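Local structure of ZmpA Glycopeptidase (Clostridium perfringens, 6XSX) at residues Leu349-Pro354 with Gly381-Lys386; Trp356-Tyr361 with Asp396-Asp401; Lys386-Val391 with Lys415-Tyr420. The protein acts as a metalloprotease of the M60 family that probably cleaves peptide bonds in glycosylated proteins, the chain described being its catalytic module. One frame throughout, in Å; residues are numbered along the deposited sequence.

Contact 1: Leu349-Pro354 with Gly381-Lys386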
loop_
_atom_site.group_PDB
_atom_site.type_symbol
_atom_site.label_atom_id
_atom_site.label_comp_id
_atom_site.label_asym_id
_atom_site.label_seq_id
_atom_site.Cartn_x
_atom_site.Cartn_y
_atom_site.Cartn_z
ATOM N N LEU A 349 5.925 -7.258 -11.460
ATOM C CA LEU A 349 6.647 -7.829 -10.332
ATOM C C LEU A 349 8.096 -8.109 -10.718
ATOM O O LEU A 349 8.998 -7.932 -9.901
ATOM C CB LEU A 349 5.955 -9.104 -9.844
ATOM C CG LEU A 349 4.611 -8.902 -9.145
ATOM C CD1 LEU A 349 3.980 -10.245 -8.817
ATOM C CD2 LEU A 349 4.771 -8.059 -7.884
ATOM N N SER A 350 8.305 -8.543 -11.967
ATOM C CA SER A 350 9.644 -8.737 -12.493
ATOM C C SER A 350 10.425 -7.427 -12.454
ATOM O O SER A 350 11.624 -7.423 -12.179
ATOM C CB SER A 350 9.611 -9.291 -13.900
ATOM O OG SER A 350 9.329 -10.674 -13.861
ATOM N N HIS A 351 9.745 -6.327 -12.777
ATOM C CA HIS A 351 10.411 -5.040 -12.833
ATOM C C HIS A 351 10.768 -4.565 -11.429
ATOM O O HIS A 351 11.780 -3.889 -11.259
ATOM C CB HIS A 351 9.606 -4.024 -13.663
ATOM C CG HIS A 351 9.883 -4.142 -15.127
ATOM N ND1 HIS A 351 10.969 -3.527 -15.727
ATOM C CD2 HIS A 351 9.257 -4.836 -16.106
ATOM C CE1 HIS A 351 10.984 -3.817 -17.016
ATOM N NE2 HIS A 351 9.946 -4.622 -17.271
ATOM N N VAL A 352 9.946 -4.927 -10.433
ATOM C CA VAL A 352 10.160 -4.452 -9.070
ATOM C C VAL A 352 11.170 -5.349 -8.347
ATOM O O VAL A 352 11.790 -4.909 -7.377
ATOM C CB VAL A 352 8.842 -4.297 -8.276
ATOM C CG1 VAL A 352 8.353 -5.613 -7.688
ATOM C CG2 VAL A 352 8.972 -3.247 -7.177
ATOM N N ALA A 353 11.349 -6.582 -8.861
ATOM C CA ALA A 353 12.151 -7.623 -8.224
ATOM C C ALA A 353 13.497 -7.098 -7.707
ATOM O O ALA A 353 13.830 -7.331 -6.544
ATOM C CB ALA A 353 12.329 -8.812 -9.143
ATOM N N PRO A 354 14.324 -6.402 -8.524
ATOM C CA PRO A 354 15.638 -5.942 -8.063
ATOM C C PRO A 354 15.603 -5.024 -6.840
ATOM O O PRO A 354 16.535 -5.017 -6.033
ATOM C CB PRO A 354 16.208 -5.188 -9.282
ATOM C CG PRO A 354 14.987 -4.855 -10.125
ATOM C CD PRO A 354 14.074 -6.046 -9.933
ATOM N N GLY A 381 12.145 11.681 -17.758
ATOM C CA GLY A 381 12.468 11.244 -19.107
ATOM C C GLY A 381 11.841 9.892 -19.433
ATOM O O GLY A 381 10.788 9.543 -18.907
ATOM N N SER A 382 12.521 9.145 -20.306
ATOM C CA SER A 382 12.049 7.874 -20.824
ATOM C C SER A 382 12.107 6.797 -19.744
ATOM O O SER A 382 12.840 6.922 -18.761
ATOM C CB SER A 382 12.894 7.456 -21.996
ATOM O OG SER A 382 14.225 7.209 -21.560
ATOM N N TRP A 383 11.313 5.748 -19.978
ATOM C CA TRP A 383 11.358 4.460 -19.305
ATOM C C TRP A 383 12.793 4.135 -18.894
ATOM O O TRP A 383 13.075 4.003 -17.708
ATOM C CB TRP A 383 10.760 3.406 -20.254
ATOM C CG TRP A 383 10.392 2.062 -19.690
ATOM C CD1 TRP A 383 10.978 0.863 -19.994
ATOM C CD2 TRP A 383 9.300 1.751 -18.801
ATOM N NE1 TRP A 383 10.350 -0.161 -19.333
ATOM C CE2 TRP A 383 9.318 0.353 -18.594
ATOM C CE3 TRP A 383 8.323 2.512 -18.150
ATOM C CZ2 TRP A 383 8.400 -0.293 -17.762
ATOM C CZ3 TRP A 383 7.417 1.870 -17.331
ATOM C CH2 TRP A 383 7.455 0.486 -17.137
ATOM N N GLU A 384 13.694 4.069 -19.885
ATOM C CA GLU A 384 15.076 3.636 -19.720
ATOM C C GLU A 384 15.863 4.625 -18.857
ATOM O O GLU A 384 16.709 4.222 -18.060
ATOM C CB GLU A 384 15.761 3.457 -21.081
ATOM C CG GLU A 384 15.091 2.440 -21.994
ATOM C CD GLU A 384 13.772 2.852 -22.637
ATOM O OE1 GLU A 384 13.426 4.046 -22.587
ATOM O OE2 GLU A 384 13.079 1.968 -23.188
ATOM N N ASN A 385 15.597 5.926 -19.037
ATOM C CA ASN A 385 16.270 6.954 -18.256
ATOM C C ASN A 385 15.943 6.802 -16.769
ATOM O O ASN A 385 16.826 6.949 -15.928
ATOM C CB ASN A 385 15.947 8.371 -18.733
ATOM C CG ASN A 385 16.831 9.388 -18.045
ATOM O OD1 ASN A 385 18.029 9.441 -18.301
ATOM N ND2 ASN A 385 16.259 10.162 -17.133
ATOM N N LYS A 386 14.673 6.509 -16.457
ATOM C CA LYS A 386 14.231 6.321 -15.083
ATOM C C LYS A 386 14.870 5.074 -14.471
ATOM O O LYS A 386 15.245 5.070 -13.301
ATOM C CB LYS A 386 12.705 6.223 -15.027
ATOM C CG LYS A 386 11.983 7.504 -15.421
ATOM C CD LYS A 386 10.492 7.343 -15.478
ATOM C CE LYS A 386 9.783 8.634 -15.817
ATOM N NZ LYS A 386 8.319 8.430 -15.853
#
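S382 OG accepts a bond from N385 N, 3.1 Å long with an N-H...O angle of 155°, and so caps the turn on which W383 reaches out to H351. Serine suits the N-cap because its short hydroxyl can fold back onto an amide of the first turn, which has no carbonyl ahead of it to bond. The contact itself is aromatic: the edge of the W383 six-membered ring is directed at the face of H351, a T-shaped pair with centroids 5.9 Å apart and planes at 66°. W383 CZ2 lies over that imidazole face, and the closest approach, H351 CE1 to W383 NE1, is a loose 4.4 Å. CG of W383 stands anti to the backbone N (chi1 -166°), which carries the long indole toward helix 347-361; tryptophan suits the place because its broad ring reaches H351 although their CA atoms are 11.5 Å apart. The CB of H351 points toward the other segment, and histidine suits because its flat ring offers a face to the indole edge. W383 also stacks edge-to-face with H387 and rests on I294, while H351 packs on V297. On the other helix P354 has no N-H to give, and a kink sits there. Such a small surface contact between the early turns of helices 347-361 and 383-398 is plain aromatic helix-helix packing in the enhancin-like part of this M60 module.

Contact 2: Trp356-Tyr361 with Asp396-Asp401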
loop_
_atom_site.group_PDB
_atom_site.type_symbol
_atom_site.label_atom_id
_atom_site.label_comp_id
_atom_site.label_asym_id
_atom_site.label_seq_id
_atom_site.Cartn_x
_atom_site.Cartn_y
_atom_site.Cartn_z
ATOM N N TRP A 356 12.971 -4.988 -4.600
ATOM C CA TRP A 356 12.490 -5.811 -3.503
ATOM C C TRP A 356 13.652 -6.573 -2.856
ATOM O O TRP A 356 13.739 -6.665 -1.630
ATOM C CB TRP A 356 11.374 -6.746 -3.986
ATOM C CG TRP A 356 10.833 -7.633 -2.905
ATOM C CD1 TRP A 356 10.807 -8.997 -2.894
ATOM C CD2 TRP A 356 10.267 -7.212 -1.650
ATOM N NE1 TRP A 356 10.232 -9.452 -1.739
ATOM C CE2 TRP A 356 9.908 -8.382 -0.947
ATOM C CE3 TRP A 356 10.019 -5.967 -1.054
ATOM C CZ2 TRP A 356 9.321 -8.339 0.319
ATOM C CZ3 TRP A 356 9.443 -5.926 0.203
ATOM C CH2 TRP A 356 9.098 -7.099 0.877
ATOM N N GLN A 357 14.547 -7.112 -3.694
ATOM C CA GLN A 357 15.718 -7.847 -3.233
ATOM C C GLN A 357 16.596 -6.976 -2.335
ATOM O O GLN A 357 17.077 -7.447 -1.305
ATOM C CB GLN A 357 16.546 -8.355 -4.414
ATOM C CG GLN A 357 15.871 -9.467 -5.195
ATOM C CD GLN A 357 16.774 -10.036 -6.258
ATOM O OE1 GLN A 357 17.397 -9.304 -7.023
ATOM N NE2 GLN A 357 16.847 -11.359 -6.315
ATOM N N LEU A 358 16.829 -5.723 -2.748
ATOM C CA LEU A 358 17.625 -4.795 -1.952
ATOM C C LEU A 358 16.944 -4.531 -0.611
ATOM O O LEU A 358 17.631 -4.331 0.385
ATOM C CB LEU A 358 17.861 -3.490 -2.723
ATOM C CG LEU A 358 18.674 -3.621 -4.014
ATOM C CD1 LEU A 358 18.747 -2.295 -4.770
ATOM C CD2 LEU A 358 20.075 -4.164 -3.749
ATOM N N GLN A 359 15.601 -4.556 -0.593
ATOM C CA GLN A 359 14.821 -4.309 0.613
ATOM C C GLN A 359 14.831 -5.545 1.517
ATOM O O GLN A 359 14.823 -5.424 2.739
ATOM C CB GLN A 359 13.389 -3.900 0.264
ATOM C CG GLN A 359 12.482 -3.689 1.471
ATOM C CD GLN A 359 12.865 -2.498 2.323
ATOM O OE1 GLN A 359 13.607 -1.614 1.906
ATOM N NE2 GLN A 359 12.371 -2.475 3.545
ATOM N N LEU A 360 14.859 -6.734 0.914
ATOM C CA LEU A 360 15.016 -7.957 1.691
ATOM C C LEU A 360 16.389 -7.936 2.372
ATOM O O LEU A 360 16.519 -8.327 3.529
ATOM C CB LEU A 360 14.879 -9.170 0.761
ATOM C CG LEU A 360 13.462 -9.502 0.279
ATOM C CD1 LEU A 360 13.518 -10.504 -0.873
ATOM C CD2 LEU A 360 12.628 -10.089 1.409
ATOM N N TYR A 361 17.408 -7.455 1.646
ATOM C CA TYR A 361 18.783 -7.448 2.125
ATOM C C TYR A 361 18.941 -6.460 3.275
ATOM O O TYR A 361 19.614 -6.767 4.255
ATOM C CB TYR A 361 19.761 -7.147 0.986
ATOM C CG TYR A 361 21.188 -6.926 1.431
ATOM C CD1 TYR A 361 21.947 -7.968 1.949
ATOM C CD2 TYR A 361 21.775 -5.673 1.355
ATOM C CE1 TYR A 361 23.255 -7.776 2.365
ATOM C CE2 TYR A 361 23.080 -5.459 1.768
ATOM C CZ TYR A 361 23.825 -6.517 2.270
ATOM O OH TYR A 361 25.105 -6.320 2.696
ATOM N N ASP A 396 23.739 5.169 -4.433
ATOM C CA ASP A 396 24.019 6.188 -3.427
ATOM C C ASP A 396 23.520 5.751 -2.047
ATOM O O ASP A 396 24.232 5.902 -1.058
ATOM C CB ASP A 396 23.378 7.533 -3.776
ATOM C CG ASP A 396 23.990 8.241 -4.974
ATOM O OD1 ASP A 396 25.231 8.166 -5.138
ATOM O OD2 ASP A 396 23.217 8.872 -5.734
ATOM N N VAL A 397 22.285 5.242 -1.978
ATOM C CA VAL A 397 21.701 4.828 -0.709
ATOM C C VAL A 397 22.597 3.779 -0.043
ATOM O O VAL A 397 22.845 3.842 1.161
ATOM C CB VAL A 397 20.248 4.335 -0.874
ATOM C CG1 VAL A 397 19.746 3.580 0.356
ATOM C CG2 VAL A 397 19.291 5.472 -1.215
ATOM N N PHE A 398 23.094 2.815 -0.828
ATOM C CA PHE A 398 23.845 1.707 -0.255
ATOM C C PHE A 398 25.329 2.040 -0.108
ATOM O O PHE A 398 26.024 1.377 0.654
ATOM C CB PHE A 398 23.676 0.427 -1.079
ATOM C CG PHE A 398 22.557 -0.477 -0.625
ATOM C CD1 PHE A 398 22.752 -1.391 0.404
ATOM C CD2 PHE A 398 21.307 -0.422 -1.226
ATOM C CE1 PHE A 398 21.718 -2.216 0.827
ATOM C CE2 PHE A 398 20.278 -1.254 -0.808
ATOM C CZ PHE A 398 20.485 -2.153 0.216
ATOM N N LYS A 399 25.803 3.049 -0.850
ATOM C CA LYS A 399 27.229 3.270 -1.059
ATOM C C LYS A 399 27.843 2.036 -1.722
ATOM O O LYS A 399 28.960 1.642 -1.388
ATOM C CB LYS A 399 27.975 3.569 0.251
ATOM C CG LYS A 399 27.528 4.800 1.027
ATOM C CD LYS A 399 27.622 6.074 0.216
ATOM C CE LYS A 399 27.537 7.334 1.054
ATOM N NZ LYS A 399 28.732 7.498 1.916
ATOM N N LEU A 400 27.104 1.432 -2.657
ATOM C CA LEU A 400 27.579 0.255 -3.367
ATOM C C LEU A 400 27.388 0.457 -4.865
ATOM O O LEU A 400 26.477 1.157 -5.293
ATOM C CB LEU A 400 26.807 -0.986 -2.897
ATOM C CG LEU A 400 27.123 -1.500 -1.492
ATOM C CD1 LEU A 400 26.094 -2.536 -1.042
ATOM C CD2 LEU A 400 28.537 -2.069 -1.410
ATOM N N ASP A 401 28.251 -0.176 -5.662
ATOM C CA ASP A 401 28.086 -0.108 -7.103
ATOM C C ASP A 401 27.082 -1.180 -7.527
ATOM O O ASP A 401 27.449 -2.345 -7.685
ATOM C CB ASP A 401 29.435 -0.198 -7.824
ATOM C CG ASP A 401 29.302 -0.121 -9.332
ATOM O OD1 ASP A 401 28.166 0.001 -9.825
ATOM O OD2 ASP A 401 30.327 -0.199 -9.996
#
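F398 packs on L358 and Y361 just where its helix ends in a Schellman motif, within the enhancin-like region of the M60 module. K399 is the C-prime residue with positive phi; L400 N turns back to S395 O, and K399 N makes a weak bond to D396 O. The chain thus leaves the helix one residue after the ring that meets helix 347-361.

Among the apolar contacts, L358 meets the ring mainly through CB, 3.8 Å from F398 CE2, with L358 CD2 farther off at 4.1 Å from the same atom. An apolar side chain suits this buried place, where F365 and F406 also pack on it.

The aromatic pair is Y361 with F398. It meets rim to rim, the planes inclined at 32° and neither ring over the other's face. Y361 leaves the last turn of its helix with its ring carbon opposite the backbone N (chi1 172°), which brings its CD2 within 3.5 Å of F398 CE1. A 1,2-ethanediol molecule, probably from the crystallisation liquor, lies about 3 Å from the F398 side chain.

One contact is with the backbone: the carbonyl oxygen L358 O sits at the edge of the phenylalanine, in its plane, 3.6 Å from F398 CZ.

Contact 3: Lys386-Val391 with Lys415-Tyr420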
loop_
_atom_site.group_PDB
_atom_site.type_symbol
_atom_site.label_atom_id
_atom_site.label_comp_id
_atom_site.label_asym_id
_atom_site.label_seq_id
_atom_site.Cartn_x
_atom_site.Cartn_y
_atom_site.Cartn_z
ATOM N N LYS A 386 14.673 6.509 -16.457
ATOM C CA LYS A 386 14.231 6.321 -15.083
ATOM C C LYS A 386 14.870 5.074 -14.471
ATOM O O LYS A 386 15.245 5.070 -13.301
ATOM C CB LYS A 386 12.705 6.223 -15.027
ATOM C CG LYS A 386 11.983 7.504 -15.421
ATOM C CD LYS A 386 10.492 7.343 -15.478
ATOM C CE LYS A 386 9.783 8.634 -15.817
ATOM N NZ LYS A 386 8.319 8.430 -15.853
ATOM N N HIS A 387 14.965 4.007 -15.266
ATOM C CA HIS A 387 15.626 2.795 -14.819
ATOM C C HIS A 387 17.038 3.128 -14.357
ATOM O O HIS A 387 17.451 2.697 -13.281
ATOM C CB HIS A 387 15.626 1.735 -15.925
ATOM C CG HIS A 387 14.294 1.103 -16.150
ATOM N ND1 HIS A 387 13.392 0.896 -15.126
ATOM C CD2 HIS A 387 13.721 0.603 -17.265
ATOM C CE1 HIS A 387 12.318 0.297 -15.602
ATOM N NE2 HIS A 387 12.489 0.122 -16.910
ATOM N N ASN A 388 17.752 3.918 -15.171
ATOM C CA ASN A 388 19.140 4.264 -14.905
ATOM C C ASN A 388 19.227 5.103 -13.635
ATOM O O ASN A 388 20.210 5.015 -12.899
ATOM C CB ASN A 388 19.820 4.928 -16.111
ATOM C CG ASN A 388 20.435 3.924 -17.067
ATOM O OD1 ASN A 388 21.641 3.694 -17.041
ATOM N ND2 ASN A 388 19.620 3.309 -17.908
ATOM N N ALA A 389 18.187 5.902 -13.377
ATOM C CA ALA A 389 18.148 6.719 -12.172
ATOM C C ALA A 389 18.029 5.838 -10.925
ATOM O O ALA A 389 18.624 6.148 -9.899
ATOM C CB ALA A 389 17.048 7.753 -12.253
ATOM N N TRP A 390 17.259 4.742 -11.021
ATOM C CA TRP A 390 17.124 3.807 -9.911
ATOM C C TRP A 390 18.499 3.263 -9.535
ATOM O O TRP A 390 18.820 3.122 -8.352
ATOM C CB TRP A 390 16.220 2.630 -10.279
ATOM C CG TRP A 390 14.773 2.929 -10.519
ATOM C CD1 TRP A 390 14.095 4.086 -10.259
ATOM C CD2 TRP A 390 13.797 1.997 -11.023
ATOM N NE1 TRP A 390 12.774 3.943 -10.595
ATOM C CE2 TRP A 390 12.562 2.675 -11.065
ATOM C CE3 TRP A 390 13.853 0.665 -11.451
ATOM C CZ2 TRP A 390 11.392 2.061 -11.513
ATOM C CZ3 TRP A 390 12.698 0.056 -11.892
ATOM C CH2 TRP A 390 11.486 0.750 -11.928
ATOM N N VAL A 391 19.295 2.933 -10.560
ATOM C CA VAL A 391 20.580 2.292 -10.341
ATOM C C VAL A 391 21.469 3.256 -9.563
ATOM O O VAL A 391 22.180 2.852 -8.649
ATOM C CB VAL A 391 21.239 1.875 -11.667
ATOM C CG1 VAL A 391 22.656 1.356 -11.448
ATOM C CG2 VAL A 391 20.397 0.853 -12.404
ATOM N N LYS A 415 26.805 3.595 -19.941
ATOM C CA LYS A 415 28.208 3.833 -19.644
ATOM C C LYS A 415 28.339 4.879 -18.539
ATOM O O LYS A 415 29.069 4.650 -17.576
ATOM C CB LYS A 415 28.987 4.185 -20.917
ATOM N N GLU A 416 27.588 5.987 -18.650
ATOM C CA GLU A 416 27.679 7.078 -17.685
ATOM C C GLU A 416 27.151 6.663 -16.304
ATOM O O GLU A 416 27.714 7.059 -15.284
ATOM C CB GLU A 416 27.117 8.398 -18.235
ATOM C CG GLU A 416 25.606 8.439 -18.411
ATOM C CD GLU A 416 25.039 7.934 -19.732
ATOM O OE1 GLU A 416 25.767 7.221 -20.481
ATOM O OE2 GLU A 416 23.856 8.253 -20.012
ATOM N N THR A 417 26.089 5.849 -16.273
ATOM C CA THR A 417 25.537 5.331 -15.027
ATOM C C THR A 417 26.605 4.529 -14.283
ATOM O O THR A 417 26.802 4.717 -13.083
ATOM C CB THR A 417 24.288 4.475 -15.277
ATOM O OG1 THR A 417 23.309 5.265 -15.947
ATOM C CG2 THR A 417 23.678 3.922 -14.009
ATOM N N LYS A 418 27.300 3.660 -15.025
ATOM C CA LYS A 418 28.364 2.811 -14.509
ATOM C C LYS A 418 29.522 3.670 -13.998
ATOM O O LYS A 418 30.121 3.359 -12.965
ATOM C CB LYS A 418 28.853 1.837 -15.589
ATOM C CG LYS A 418 27.909 0.697 -15.952
ATOM C CD LYS A 418 28.514 -0.214 -17.001
ATOM C CE LYS A 418 28.056 -1.656 -16.945
ATOM N NZ LYS A 418 26.899 -1.902 -17.837
ATOM N N GLU A 419 29.835 4.746 -14.737
ATOM C CA GLU A 419 30.845 5.692 -14.293
ATOM C C GLU A 419 30.419 6.287 -12.953
ATOM O O GLU A 419 31.207 6.291 -12.010
ATOM C CB GLU A 419 31.092 6.782 -15.336
ATOM C CG GLU A 419 31.750 6.284 -16.613
ATOM C CD GLU A 419 31.868 7.334 -17.710
ATOM O OE1 GLU A 419 32.398 6.994 -18.786
ATOM O OE2 GLU A 419 31.434 8.495 -17.490
ATOM N N TYR A 420 29.164 6.756 -12.877
ATOM C CA TYR A 420 28.622 7.367 -11.671
ATOM C C TYR A 420 28.748 6.404 -10.490
ATOM O O TYR A 420 29.239 6.788 -9.430
ATOM C CB TYR A 420 27.165 7.802 -11.875
ATOM C CG TYR A 420 26.493 8.444 -10.682
ATOM C CD1 TYR A 420 26.498 9.822 -10.511
ATOM C CD2 TYR A 420 25.829 7.681 -9.728
ATOM C CE1 TYR A 420 25.870 10.423 -9.429
ATOM C CE2 TYR A 420 25.196 8.265 -8.640
ATOM C CZ TYR A 420 25.215 9.642 -8.485
ATOM O OH TYR A 420 24.596 10.227 -7.410
#
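The two helical segments come closest at N388 and T417, whose CA atoms are only 6.5 Å apart, so short side chains are enough to bridge them. T417 OG1 donates to N388 OD1, arriving at a C=O...donor angle of 123° and tilted 15° from the carbonyl plane; the modelled 2.5 Å between these two oxygens is unusually short, and its exact length is doubtful. The same OD1 also accepts from W414 N, while ND2 gives to E384 O and D412 O. With both ends of the amide engaged, its rotation and its orientation are fixed, and asparagine is well suited here because it can accept at one end and donate at the other in a buried place.

Threonine serves two purposes. Its hydroxyl sits beside the backbone N (chi1 -59°) and faces the amide, while CG2, anti to that N, turns to the apolar neighbour V391, whose CG1 lies 3.8 Å away. The beta-branched V391 is further packed by M411 and F406. K418 points away from this seam and forms a salt bridge with E407.

Close packing of small side chains thus joins helix 383-398 to the first turn of helix 415-421, ordinary helix-helix packing in the helical region of this M60 catalytic module.

Overall arrangement
Following the chain, helix 347-361 comes first, and after helix 365-375 the chain returns as helix 383-398. Contact 1 closes that loop at the early turns of both helices, and contact 2, whose centre is about 15 Å from that of contact 1, closes a second loop between the late turns of the same two helices, so they run in roughly the same direction. The two loops cross, since their segments alternate. Contact 3 follows contact 1 in series, sharing K386, and crosses contact 2; it ties helix 415-421 to helix 383-398. H351 packs against H387 where contacts 1 and 3 meet, and D396 OD2 probably bonds to Y420 OH between contacts 2 and 3. Helix 383-398 is common to all three.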